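PDB 2WQK: 5'-nucleotidase SurE from Aquifex aeolicus, which probably removes the phosphate from nucleoside 5'-monophosphates, using one divalent metal cation per subunit. Local coordinates for residues 2-7 with 86-91; 27-32 with 58-63; 121-126 with 158-163; 132-137 with 164-169. All coordinates share one frame; numbering follows the deposited sequence. Where two conformers were deposited one is given.

Contact 1. Residues 2-7 with 86-91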
loop_
_atom_site.group_PDB
_atom_site.type_symbol
_atom_site.label_atom_id
_atom_site.label_comp_id
_atom_site.label_asym_id
_atom_site.label_seq_id
_atom_site.Cartn_x
_atom_site.Cartn_y
_atom_site.Cartn_z
ATOM N N PRO A 2 -16.063 13.482 33.300
ATOM C CA PRO A 2 -16.141 12.419 32.282
ATOM C C PRO A 2 -14.827 12.282 31.533
ATOM O O PRO A 2 -13.998 13.197 31.572
ATOM C CB PRO A 2 -17.226 12.930 31.329
ATOM C CG PRO A 2 -17.995 13.864 32.092
ATOM C CD PRO A 2 -17.128 14.468 33.088
ATOM N N THR A 3 -14.673 11.153 30.821
ATOM C CA THR A 3 -13.480 10.879 30.049
ATOM C C THR A 3 -13.919 10.384 28.679
ATOM O O THR A 3 -14.864 9.557 28.593
ATOM C CB THR A 3 -12.570 9.828 30.752
ATOM O OG1 THR A 3 -12.169 10.317 32.046
ATOM C CG2 THR A 3 -11.341 9.447 29.912
ATOM N N PHE A 4 -13.259 10.920 27.648
ATOM C CA PHE A 4 -13.551 10.525 26.261
ATOM C C PHE A 4 -12.306 9.929 25.641
ATOM O O PHE A 4 -11.222 10.470 25.773
ATOM C CB PHE A 4 -13.972 11.732 25.431
ATOM C CG PHE A 4 -14.910 12.650 26.160
ATOM C CD1 PHE A 4 -16.145 12.210 26.552
ATOM C CD2 PHE A 4 -14.534 13.954 26.491
ATOM C CE1 PHE A 4 -17.009 13.025 27.242
ATOM C CE2 PHE A 4 -15.418 14.762 27.177
ATOM C CZ PHE A 4 -16.632 14.296 27.550
ATOM N N LEU A 5 -12.487 8.813 24.907
ATOM C CA LEU A 5 -11.422 8.241 24.095
ATOM C C LEU A 5 -11.727 8.711 22.660
ATOM O O LEU A 5 -12.766 8.350 22.107
ATOM C CB LEU A 5 -11.444 6.712 24.176
ATOM C CG LEU A 5 -10.417 5.988 23.294
ATOM C CD1 LEU A 5 -9.039 6.478 23.571
ATOM C CD2 LEU A 5 -10.520 4.454 23.473
ATOM N N LEU A 6 -10.831 9.519 22.107
ATOM C CA LEU A 6 -11.019 10.170 20.818
ATOM C C LEU A 6 -10.009 9.621 19.839
ATOM O O LEU A 6 -8.789 9.642 20.077
ATOM C CB LEU A 6 -10.812 11.689 20.983
ATOM C CG LEU A 6 -10.842 12.547 19.713
ATOM C CD1 LEU A 6 -12.136 12.365 18.920
ATOM C CD2 LEU A 6 -10.605 14.029 20.021
ATOM N N VAL A 7 -10.526 9.131 18.708
ATOM C CA VAL A 7 -9.711 8.540 17.655
ATOM C C VAL A 7 -10.111 9.203 16.342
ATOM O O VAL A 7 -11.091 9.951 16.269
ATOM C CB VAL A 7 -9.923 7.002 17.567
ATOM C CG1 VAL A 7 -9.705 6.378 18.949
ATOM C CG2 VAL A 7 -11.310 6.652 16.993
ATOM N N PRO A 86 -14.255 4.514 29.202
ATOM C CA PRO A 86 -14.523 5.926 29.197
ATOM C C PRO A 86 -16.028 6.138 29.074
ATOM O O PRO A 86 -16.774 5.151 28.823
ATOM C CB PRO A 86 -13.748 6.396 27.977
ATOM C CG PRO A 86 -13.896 5.254 27.041
ATOM C CD PRO A 86 -13.777 4.061 27.875
ATOM N N ASP A 87 -16.490 7.386 29.227
ATOM C CA ASP A 87 -17.890 7.680 29.077
ATOM C C ASP A 87 -18.344 7.520 27.628
ATOM O O ASP A 87 -19.499 7.118 27.385
ATOM C CB ASP A 87 -18.202 9.081 29.600
ATOM C CG ASP A 87 -17.957 9.178 31.093
ATOM O OD1 ASP A 87 -18.922 8.904 31.821
ATOM O OD2 ASP A 87 -16.806 9.406 31.536
ATOM N N LEU A 88 -17.465 7.901 26.715
ATOM C CA LEU A 88 -17.739 7.810 25.276
ATOM C C LEU A 88 -16.465 7.522 24.509
ATOM O O LEU A 88 -15.367 7.882 24.939
ATOM C CB LEU A 88 -18.301 9.133 24.698
ATOM C CG LEU A 88 -19.667 9.644 25.177
ATOM C CD1 LEU A 88 -19.892 11.141 24.847
ATOM C CD2 LEU A 88 -20.788 8.838 24.592
ATOM N N VAL A 89 -16.647 6.802 23.381
ATOM C CA VAL A 89 -15.645 6.733 22.343
ATOM C C VAL A 89 -16.146 7.628 21.220
ATOM O O VAL A 89 -17.327 7.530 20.804
ATOM C CB VAL A 89 -15.435 5.279 21.804
ATOM C CG1 VAL A 89 -14.639 5.338 20.519
ATOM C CG2 VAL A 89 -14.798 4.413 22.915
ATOM N N LEU A 90 -15.273 8.529 20.760
ATOM C CA LEU A 90 -15.607 9.525 19.729
ATOM C C LEU A 90 -14.605 9.360 18.614
ATOM O O LEU A 90 -13.449 9.083 18.860
ATOM C CB LEU A 90 -15.477 10.949 20.322
ATOM C CG LEU A 90 -16.373 11.180 21.555
ATOM C CD1 LEU A 90 -16.106 12.569 22.167
ATOM C CD2 LEU A 90 -17.856 11.015 21.266
ATOM N N SER A 91 -15.077 9.490 17.378
ATOM C CA SER A 91 -14.218 9.314 16.227
ATOM C C SER A 91 -14.466 10.428 15.226
ATOM O O SER A 91 -15.591 10.639 14.811
ATOM C CB SER A 91 -14.562 7.962 15.561
ATOM O OG SER A 91 -13.688 7.695 14.504
#
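Asp-87 reaches across to the start of strand 3-7, where that strand and 88-94 begin to run side by side as parallel neighbours in the central sheet of this Rossmann-like alpha/beta fold; the axes of segments 3-7 and 88-91 approach to 4.7 Å at 23°. Its CB lies 3.5 Å from Thr-3 O and its CG rests against Pro-2 CB. OD2, at the tip, accepts Thr-3 N at 2.8 Å on its anti side, somewhat out of the carboxylate plane. Since Asp-87 N donates to Thr-3 O, also at 2.8 Å, the residue holds both polar atoms of the Thr-3 backbone. A valine in its place would remove the carboxylate and is likely to leave Thr-3 N without its mate where the pairing begins. Beyond it the regular parallel pattern takes over: Leu-5 N to Leu-88 O, Leu-90 N to Leu-5 O, Val-7 N to Leu-90 O. Leu-90 has CG anti to the carbonyl carbon (chi1 -58°), which brings CD1 to 4.0 Å from Phe-4 CB, while Leu-6 CD1 meets Leu-90 CB. On the other face Val-7 CG2 stands 3.6 Å from Ser-91 OG, a hydroxyl hydrogen-bonded to Thr-108 O.

Contact 2. Residues 27-32 with 58-63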
loop_
_atom_site.group_PDB
_atom_site.type_symbol
_atom_site.label_atom_id
_atom_site.label_comp_id
_atom_site.label_asym_id
_atom_site.label_seq_id
_atom_site.Cartn_x
_atom_site.Cartn_y
_atom_site.Cartn_z
ATOM N N LEU A 27 -15.828 19.681 28.621
ATOM C CA LEU A 27 -16.754 18.654 29.152
ATOM C C LEU A 27 -16.090 17.541 29.976
ATOM O O LEU A 27 -16.766 16.784 30.674
ATOM C CB LEU A 27 -17.548 17.976 28.021
ATOM C CG LEU A 27 -18.355 18.941 27.199
ATOM C CD1 LEU A 27 -19.147 18.131 26.102
ATOM C CD2 LEU A 27 -19.328 19.790 27.992
ATOM N N GLY A 28 -14.788 17.363 29.814
ATOM C CA GLY A 28 -14.111 16.270 30.521
ATOM C C GLY A 28 -12.688 16.096 30.006
ATOM O O GLY A 28 -12.143 16.997 29.401
ATOM N N ARG A 29 -12.118 14.932 30.303
ATOM C CA ARG A 29 -10.751 14.635 29.899
ATOM C C ARG A 29 -10.771 13.917 28.574
ATOM O O ARG A 29 -11.472 12.926 28.415
ATOM C CB ARG A 29 -10.046 13.750 30.891
ATOM C CG ARG A 29 -8.600 13.455 30.516
ATOM C CD ARG A 29 -8.009 12.371 31.407
ATOM N NE ARG A 29 -8.140 12.720 32.825
ATOM C CZ ARG A 29 -7.335 13.578 33.467
ATOM N NH1 ARG A 29 -6.304 14.139 32.845
ATOM N NH2 ARG A 29 -7.544 13.833 34.755
ATOM N N VAL A 30 -9.995 14.468 27.635
ATOM C CA VAL A 30 -9.925 13.901 26.280
ATOM C C VAL A 30 -8.642 13.113 26.204
ATOM O O VAL A 30 -7.559 13.675 26.338
ATOM C CB VAL A 30 -9.911 14.991 25.163
ATOM C CG1 VAL A 30 -9.992 14.307 23.815
ATOM C CG2 VAL A 30 -11.054 16.029 25.385
ATOM N N VAL A 31 -8.769 11.816 25.896
ATOM C CA VAL A 31 -7.608 10.969 25.699
ATOM C C VAL A 31 -7.605 10.615 24.222
ATOM O O VAL A 31 -8.537 9.965 23.736
ATOM C CB VAL A 31 -7.653 9.696 26.578
ATOM C CG1 VAL A 31 -6.454 8.770 26.284
ATOM C CG2 VAL A 31 -7.695 10.103 28.094
ATOM N N VAL A 32 -6.575 11.074 23.533
ATOM C CA VAL A 32 -6.471 10.845 22.073
ATOM C C VAL A 32 -5.557 9.666 21.821
ATOM O O VAL A 32 -4.433 9.604 22.331
ATOM C CB VAL A 32 -5.871 12.043 21.334
ATOM C CG1 VAL A 32 -5.481 11.754 19.853
ATOM C CG2 VAL A 32 -6.832 13.211 21.410
ATOM N N ASP A 58 2.077 13.650 23.854
ATOM C CA ASP A 58 1.941 14.564 25.000
ATOM C C ASP A 58 1.017 13.901 25.983
ATOM O O ASP A 58 0.562 12.782 25.747
ATOM C CB ASP A 58 1.356 15.880 24.498
ATOM C CG ASP A 58 1.495 17.061 25.511
ATOM O OD1 ASP A 58 2.067 16.936 26.616
ATOM O OD2 ASP A 58 0.972 18.111 25.150
ATOM N N THR A 59 0.734 14.578 27.098
ATOM C CA THR A 59 -0.152 14.014 28.096
ATOM C C THR A 59 -1.473 13.650 27.430
ATOM O O THR A 59 -2.020 14.460 26.688
ATOM C CB THR A 59 -0.360 14.994 29.235
ATOM O OG1 THR A 59 0.932 15.261 29.766
ATOM C CG2 THR A 59 -1.216 14.437 30.310
ATOM N N ASP A 60 -1.900 12.408 27.654
ATOM C CA ASP A 60 -3.179 11.928 27.119
ATOM C C ASP A 60 -3.276 12.057 25.587
ATOM O O ASP A 60 -4.372 12.245 25.078
ATOM C CB ASP A 60 -4.361 12.677 27.742
ATOM C CG ASP A 60 -4.523 12.387 29.216
ATOM O OD1 ASP A 60 -4.172 11.271 29.628
ATOM O OD2 ASP A 60 -5.033 13.296 29.927
ATOM N N PHE A 61 -2.153 11.965 24.880
ATOM C CA PHE A 61 -2.173 12.137 23.423
ATOM C C PHE A 61 -1.149 11.163 22.837
ATOM O O PHE A 61 0.076 11.347 22.990
ATOM C CB PHE A 61 -1.880 13.598 23.096
ATOM C CG PHE A 61 -2.248 14.019 21.724
ATOM C CD1 PHE A 61 -3.182 15.009 21.499
ATOM C CD2 PHE A 61 -1.666 13.429 20.630
ATOM C CE1 PHE A 61 -3.534 15.388 20.215
ATOM C CE2 PHE A 61 -1.994 13.860 19.338
ATOM C CZ PHE A 61 -2.918 14.808 19.139
ATOM N N TYR A 62 -1.669 10.131 22.174
ATOM C CA TYR A 62 -0.843 9.013 21.704
ATOM C C TYR A 62 -1.111 8.761 20.238
ATOM O O TYR A 62 -2.202 9.036 19.733
ATOM C CB TYR A 62 -1.207 7.737 22.433
ATOM C CG TYR A 62 -0.852 7.786 23.890
ATOM C CD1 TYR A 62 0.361 7.240 24.349
ATOM C CD2 TYR A 62 -1.718 8.377 24.797
ATOM C CE1 TYR A 62 0.690 7.303 25.710
ATOM C CE2 TYR A 62 -1.375 8.473 26.152
ATOM C CZ TYR A 62 -0.186 7.915 26.597
ATOM O OH TYR A 62 0.111 8.019 27.951
ATOM N N THR A 63 -0.094 8.254 19.561
ATOM C CA THR A 63 -0.311 7.782 18.201
ATOM C C THR A 63 0.083 6.325 18.084
ATOM O O THR A 63 1.055 5.866 18.695
ATOM C CB THR A 63 0.463 8.622 17.149
ATOM O OG1 THR A 63 0.100 8.200 15.820
ATOM C CG2 THR A 63 2.010 8.597 17.327
HETATM O O HOH W 1 -5.584 14.738 24.745
#
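The side chains of Val-32 and Phe-61 run alongside each other, and the valine rides over one face of the ring. Its CG1 sits 4.0 Å from the ring centroid of Phe-61 and only 7° off the normal, a CH-pi contact almost over the centre. Having CG1 anti to the backbone N (chi1 169°) leaves CG2 a place above the CD1-CE1 side of the same ring. Tyr-62 is turned differently: its ring presents an edge, nearly in plane, to Val-32 O, which also accepts Tyr-62 N at 2.8 Å. Val-32 N in turn donates to Asp-60 O at 2.9 Å. These two bonds define a short parallel pairing of strands 29-35 and 61-64 in the main sheet, just after the type II turn from Asp-58 to Phe-61 that links the latter to antiparallel strand 52-58. A water donates to both Val-30 O and Asp-60 O and so bridges the chains where they diverge. Arg-29 and Asp-60 cross at about a right angle, their flat groups 72° apart. In one of its two conformers the bent arginine chain brings NH1 to 3.3 Å from Asp-60 OD2, a long and probably not permanent salt bridge in which the syn lone pair meets the guanidinium at its edge. An alanine in place of Asp-60 would lack the carboxylate and would probably leave the guanidinium of that conformer without its mate and Val-31 CG2 less covered. Asp-60 OD2 also lies 3.5 Å from Arg-29 CD, so the arginine's aliphatic part runs close to the carboxylate.

Contact 3. Residues 121-126 with 158-163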
loop_
_atom_site.group_PDB
_atom_site.type_symbol
_atom_site.label_atom_id
_atom_site.label_comp_id
_atom_site.label_asym_id
_atom_site.label_seq_id
_atom_site.Cartn_x
_atom_site.Cartn_y
_atom_site.Cartn_z
ATOM N N PRO A 121 -20.712 3.681 24.829
ATOM C CA PRO A 121 -21.502 4.522 23.926
ATOM C C PRO A 121 -20.538 5.292 23.009
ATOM O O PRO A 121 -19.470 5.777 23.463
ATOM C CB PRO A 121 -22.278 5.448 24.858
ATOM C CG PRO A 121 -22.206 4.753 26.206
ATOM C CD PRO A 121 -20.985 3.966 26.246
ATOM N N SER A 122 -20.921 5.424 21.727
ATOM C CA SER A 122 -19.964 5.903 20.732
ATOM C C SER A 122 -20.602 6.743 19.637
ATOM O O SER A 122 -21.750 6.524 19.281
ATOM C CB SER A 122 -19.146 4.769 20.126
ATOM O OG SER A 122 -18.540 3.928 21.097
ATOM N N ILE A 123 -19.821 7.687 19.108
ATOM C CA ILE A 123 -20.288 8.635 18.097
ATOM C C ILE A 123 -19.169 8.900 17.115
ATOM O O ILE A 123 -18.015 9.094 17.507
ATOM C CB ILE A 123 -20.663 10.015 18.734
ATOM C CG1 ILE A 123 -21.595 9.858 19.919
ATOM C CG2 ILE A 123 -21.235 10.910 17.697
ATOM C CD1 ILE A 123 -21.864 11.197 20.680
ATOM N N ALA A 124 -19.537 8.876 15.833
ATOM C CA ALA A 124 -18.648 9.264 14.710
ATOM C C ALA A 124 -19.079 10.670 14.241
ATOM O O ALA A 124 -20.290 10.906 14.128
ATOM C CB ALA A 124 -18.781 8.286 13.518
ATOM N N PHE A 125 -18.100 11.545 13.938
ATOM C CA PHE A 125 -18.391 12.878 13.419
ATOM C C PHE A 125 -17.606 13.054 12.123
ATOM O O PHE A 125 -16.388 12.820 12.086
ATOM C CB PHE A 125 -17.848 13.927 14.403
ATOM C CG PHE A 125 -18.521 13.917 15.768
ATOM C CD1 PHE A 125 -19.772 14.498 15.937
ATOM C CD2 PHE A 125 -17.882 13.407 16.888
ATOM C CE1 PHE A 125 -20.385 14.523 17.187
ATOM C CE2 PHE A 125 -18.503 13.447 18.142
ATOM C CZ PHE A 125 -19.726 13.996 18.277
ATOM N N SER A 126 -18.307 13.528 11.091
ATOM C CA SER A 126 -17.717 13.790 9.775
ATOM C C SER A 126 -18.211 15.138 9.254
ATOM O O SER A 126 -19.353 15.496 9.484
ATOM C CB SER A 126 -18.129 12.681 8.795
ATOM O OG SER A 126 -17.676 11.434 9.275
ATOM N N THR A 158 -27.029 0.509 19.507
ATOM C CA THR A 158 -26.913 1.637 18.607
ATOM C C THR A 158 -25.593 2.376 18.832
ATOM O O THR A 158 -25.094 2.451 19.930
ATOM C CB THR A 158 -28.104 2.633 18.900
ATOM O OG1 THR A 158 -29.356 1.926 18.798
ATOM C CG2 THR A 158 -28.118 3.826 17.954
ATOM N N TYR A 159 -25.102 2.970 17.767
ATOM C CA TYR A 159 -24.073 4.025 17.869
ATOM C C TYR A 159 -24.455 5.102 16.872
ATOM O O TYR A 159 -25.245 4.841 15.968
ATOM C CB TYR A 159 -22.652 3.499 17.702
ATOM C CG TYR A 159 -22.352 2.816 16.376
ATOM C CD1 TYR A 159 -21.518 3.424 15.463
ATOM C CD2 TYR A 159 -22.855 1.544 16.052
ATOM C CE1 TYR A 159 -21.244 2.866 14.233
ATOM C CE2 TYR A 159 -22.565 0.966 14.818
ATOM C CZ TYR A 159 -21.759 1.626 13.922
ATOM O OH TYR A 159 -21.460 1.068 12.699
ATOM N N LEU A 160 -23.960 6.324 17.076
ATOM C CA LEU A 160 -24.409 7.449 16.269
ATOM C C LEU A 160 -23.407 7.819 15.178
ATOM O O LEU A 160 -22.222 7.909 15.422
ATOM C CB LEU A 160 -24.675 8.679 17.154
ATOM C CG LEU A 160 -25.659 8.461 18.295
ATOM C CD1 LEU A 160 -25.799 9.792 19.093
ATOM C CD2 LEU A 160 -27.020 7.952 17.840
ATOM N N ASN A 161 -23.961 8.131 14.010
ATOM C CA ASN A 161 -23.222 8.622 12.875
ATOM C C ASN A 161 -23.644 10.046 12.539
ATOM O O ASN A 161 -24.793 10.271 12.208
ATOM C CB ASN A 161 -23.394 7.758 11.626
ATOM C CG ASN A 161 -22.430 8.168 10.551
ATOM O OD1 ASN A 161 -21.231 8.389 10.828
ATOM N ND2 ASN A 161 -22.940 8.324 9.308
ATOM N N VAL A 162 -22.731 11.001 12.794
ATOM C CA VAL A 162 -23.083 12.438 12.701
ATOM C C VAL A 162 -22.325 13.077 11.562
ATOM O O VAL A 162 -21.103 12.900 11.457
ATOM C CB VAL A 162 -22.758 13.162 14.028
ATOM C CG1 VAL A 162 -23.149 14.650 13.944
ATOM C CG2 VAL A 162 -23.462 12.476 15.209
ATOM N N ASN A 163 -23.049 13.795 10.683
ATOM C CA ASN A 163 -22.410 14.581 9.619
ATOM C C ASN A 163 -22.828 16.034 9.826
ATOM O O ASN A 163 -24.015 16.305 10.070
ATOM C CB ASN A 163 -22.835 14.107 8.226
ATOM C CG ASN A 163 -22.103 12.834 7.818
ATOM O OD1 ASN A 163 -21.123 12.890 7.061
ATOM N ND2 ASN A 163 -22.594 11.660 8.328
HETATM O O HOH W 2 -23.407 3.980 21.410
HETATM O O HOH W 3 -19.625 10.554 10.876
#
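Ile-123 CG2 and Val-162 CG2 meet at 3.7 Å, the middle of an apolar cluster on one face of two parallel strands. Phe-125 runs alongside Val-162, with CD1 3.8 Å from the valine CB. CG2 of Ile-123 serves twice: placed anti to its own backbone N, it also sits 3.5 Å above the Phe-125 ring plane, toward the rim. Next outward come the backbones, their axes 4.7 Å apart at closest and 16° from parallel. Leu-160 N binds Ser-122 O, Ala-124 N binds Leu-160 O, Val-162 N binds Ala-124 O and Ser-126 N binds Val-162 O. The opposite face is polar toward its C-terminal end. There a water accepts from Ser-126 OG at 2.7 Å and donates to Asn-161 OD1 and Val-162 O, so the latter carbonyl serves two donors. Asn-98 hydrogen-bonds to Ser-126, Asn-161 and Asn-163, fixing this edge beside the metal site: the Ser-126 side chain is about 4 Å from that of Asn-94, which binds the sodium ion. Helix 135-152, the crossover between these strands, covers Ile-123, Phe-125 and Val-162; helix 107-117 packs on Tyr-159 and Asn-161. Strand 88-94 pairs with 122-128 on its other side, strand 225-232 borders 158-165, and Ile-244 of a second subunit touches Leu-160.

Contact 4. Residues 132-137 with 164-169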
loop_
_atom_site.group_PDB
_atom_site.type_symbol
_atom_site.label_atom_id
_atom_site.label_comp_id
_atom_site.label_asym_id
_atom_site.label_seq_id
_atom_site.Cartn_x
_atom_site.Cartn_y
_atom_site.Cartn_z
ATOM N N ASN A 132 -11.709 24.019 2.392
ATOM C CA ASN A 132 -11.807 25.065 3.403
ATOM C C ASN A 132 -12.838 24.679 4.444
ATOM O O ASN A 132 -13.783 25.419 4.729
ATOM C CB ASN A 132 -12.182 26.416 2.784
ATOM C CG ASN A 132 -11.327 26.769 1.585
ATOM O OD1 ASN A 132 -10.107 26.595 1.602
ATOM N ND2 ASN A 132 -11.975 27.268 0.522
ATOM N N ILE A 133 -12.646 23.500 5.011
ATOM C CA ILE A 133 -13.554 23.045 6.040
ATOM C C ILE A 133 -13.280 23.774 7.363
ATOM O O ILE A 133 -12.140 23.774 7.874
ATOM C CB ILE A 133 -13.438 21.527 6.240
ATOM C CG1 ILE A 133 -13.838 20.800 4.942
ATOM C CG2 ILE A 133 -14.332 21.093 7.413
ATOM C CD1 ILE A 133 -13.644 19.297 4.970
ATOM N N MET A 134 -14.347 24.309 7.928
ATOM C CA MET A 134 -14.275 25.071 9.188
ATOM C C MET A 134 -14.393 24.131 10.408
ATOM O O MET A 134 -15.420 24.095 11.096
ATOM C CB MET A 134 -15.379 26.117 9.217
ATOM C CG MET A 134 -15.204 27.195 8.121
ATOM S SD MET A 134 -16.525 28.430 8.105
ATOM C CE MET A 134 -17.790 27.535 7.213
ATOM N N PHE A 135 -13.335 23.364 10.663
ATOM C CA PHE A 135 -13.372 22.358 11.732
ATOM C C PHE A 135 -13.663 22.949 13.106
ATOM O O PHE A 135 -14.303 22.313 13.904
ATOM C CB PHE A 135 -12.070 21.583 11.761
ATOM C CG PHE A 135 -11.894 20.681 10.583
ATOM C CD1 PHE A 135 -12.604 19.469 10.504
ATOM C CD2 PHE A 135 -11.020 21.002 9.562
ATOM C CE1 PHE A 135 -12.448 18.669 9.398
ATOM C CE2 PHE A 135 -10.849 20.160 8.476
ATOM C CZ PHE A 135 -11.566 18.995 8.414
ATOM N N GLU A 136 -13.179 24.170 13.400
ATOM C CA GLU A 136 -13.487 24.743 14.710
ATOM C C GLU A 136 -14.937 25.134 14.879
ATOM O O GLU A 136 -15.464 25.011 15.982
ATOM C CB GLU A 136 -12.582 25.933 15.031
ATOM C CG GLU A 136 -11.148 25.536 15.088
ATOM C CD GLU A 136 -10.246 26.667 15.547
ATOM O OE1 GLU A 136 -10.714 27.814 15.614
ATOM O OE2 GLU A 136 -9.080 26.384 15.832
ATOM N N GLU A 137 -15.586 25.594 13.804
ATOM C CA GLU A 137 -17.008 25.837 13.839
ATOM C C GLU A 137 -17.773 24.524 14.007
ATOM O O GLU A 137 -18.697 24.433 14.788
ATOM C CB GLU A 137 -17.490 26.530 12.566
ATOM C CG GLU A 137 -16.898 27.949 12.359
ATOM C CD GLU A 137 -17.376 28.922 13.396
ATOM O OE1 GLU A 137 -18.550 28.911 13.765
ATOM O OE2 GLU A 137 -16.549 29.739 13.849
ATOM N N ILE A 164 -21.856 16.928 9.690
ATOM C CA ILE A 164 -22.099 18.363 9.936
ATOM C C ILE A 164 -21.759 19.156 8.693
ATOM O O ILE A 164 -20.670 19.042 8.170
ATOM C CB ILE A 164 -21.244 18.897 11.104
ATOM C CG1 ILE A 164 -21.343 18.010 12.353
ATOM C CG2 ILE A 164 -21.587 20.369 11.414
ATOM C CD1 ILE A 164 -20.228 16.889 12.416
ATOM N N PRO A 165 -22.703 19.987 8.223
ATOM C CA PRO A 165 -22.402 20.881 7.100
ATOM C C PRO A 165 -21.242 21.840 7.370
ATOM O O PRO A 165 -21.027 22.247 8.508
ATOM C CB PRO A 165 -23.683 21.729 6.976
ATOM C CG PRO A 165 -24.716 21.116 7.693
ATOM C CD PRO A 165 -24.079 20.147 8.698
ATOM N N ASN A 166 -20.540 22.219 6.303
ATOM C CA ASN A 166 -19.442 23.156 6.413
ATOM C C ASN A 166 -19.961 24.577 6.459
ATOM O O ASN A 166 -19.883 25.309 5.465
ATOM C CB ASN A 166 -18.466 22.984 5.264
ATOM C CG ASN A 166 -17.209 23.782 5.451
ATOM O OD1 ASN A 166 -16.829 24.068 6.575
ATOM N ND2 ASN A 166 -16.545 24.132 4.345
ATOM N N LEU A 167 -20.529 24.922 7.604
ATOM C CA LEU A 167 -21.089 26.239 7.846
ATOM C C LEU A 167 -20.587 26.796 9.157
ATOM O O LEU A 167 -20.211 26.059 10.077
ATOM C CB LEU A 167 -22.606 26.132 7.934
ATOM C CG LEU A 167 -23.380 25.752 6.674
ATOM C CD1 LEU A 167 -24.832 25.390 7.004
ATOM C CD2 LEU A 167 -23.330 26.876 5.647
ATOM N N ARG A 168 -20.627 28.126 9.282
ATOM C CA ARG A 168 -20.432 28.690 10.586
ATOM C C ARG A 168 -21.490 28.186 11.545
ATOM O O ARG A 168 -22.632 27.923 11.148
ATOM C CB ARG A 168 -20.496 30.226 10.521
ATOM C CG ARG A 168 -19.344 30.826 9.797
ATOM C CD ARG A 168 -19.440 32.368 9.785
ATOM N NE ARG A 168 -19.806 32.906 11.104
ATOM C CZ ARG A 168 -20.997 33.407 11.447
ATOM N NH1 ARG A 168 -22.006 33.491 10.577
ATOM N NH2 ARG A 168 -21.181 33.840 12.687
ATOM N N TYR A 169 -21.109 28.053 12.820
ATOM C CA TYR A 169 -21.997 27.536 13.854
ATOM C C TYR A 169 -23.352 28.219 13.851
ATOM O O TYR A 169 -24.389 27.596 13.897
ATOM C CB TYR A 169 -21.324 27.663 15.216
ATOM C CG TYR A 169 -22.097 27.214 16.423
ATOM C CD1 TYR A 169 -22.389 25.866 16.623
ATOM C CD2 TYR A 169 -22.440 28.107 17.435
ATOM C CE1 TYR A 169 -23.041 25.439 17.735
ATOM C CE2 TYR A 169 -23.110 27.686 18.560
ATOM C CZ TYR A 169 -23.410 26.343 18.714
ATOM O OH TYR A 169 -24.072 25.921 19.859
#
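The side-chain amide of Asn-166 grips the backbone of the 132-137 loop by both its ends, taking hold of Asn-132 O and Met-134 N on either side of Ile-133. OD1 accepts Met-134 N at 2.8 Å in a nearly straight bond (176° at the hydrogen), while ND2 donates to Asn-132 O at 3.1 Å. The second bond is less well aimed: ND2 lies 50° out of the Asn-132 carbonyl plane, although that oxygen is close to the plane of the asparagine amide. CG anti to the backbone N (chi1 -171°) extends the amide to this position, with both OD1 and ND2 near Ile-133 CA. The paired bonds hold the amide's rotation, since a flip would set donor against donor and acceptor against acceptor. Met-134 and Asn-166 are each the centre of an inverse gamma turn. The contact belongs to the beta-alpha-beta crossover of strand 122-128, helix 135-152 and strand 158-165, and ties the residues leading into the helix to the chain leaving strand 158-165. Met-134, at the N-cap position, lays CE 3.5 Å from Leu-167 C, its SD being 4.1 Å from Arg-168 CG. One helical turn on, Glu-137 bends at chi2 and offers the anti lone pair of OE1 to Tyr-169 N at 2.9 Å. Its OE2 makes a salt bridge with Lys-140. Arg-168 pairs with Glu-170, and the hydroxyl of Tyr-169 hydrogen-bonds to Asp-144 farther along the helix.

All four contacts draw on one mixed sheet. Contacts 1 and 2 lie about 9 Å apart between centres, on adjoining strands 3-7 and 29-35; contact 3, centred about 11 Å from contact 1, pairs 122-128 with 158-165 and adjoins contact 1 where 88-94 borders 122-128. Contact 4 shares strand 158-165 with contact 3, its centre about 17 Å away, and at the surface joins that strand's exit to helix 135-152. Along the chain contact 2 falls within contact 1's span, which closes before contact 3 opens; contacts 3 and 4 alternate. Contacts 1 and 3 lie mid-sheet, their Ser-91 and Ser-126 side chains about 9 and 7 Å from the sodium ion of Asp-10, Ser-40 and Asn-94.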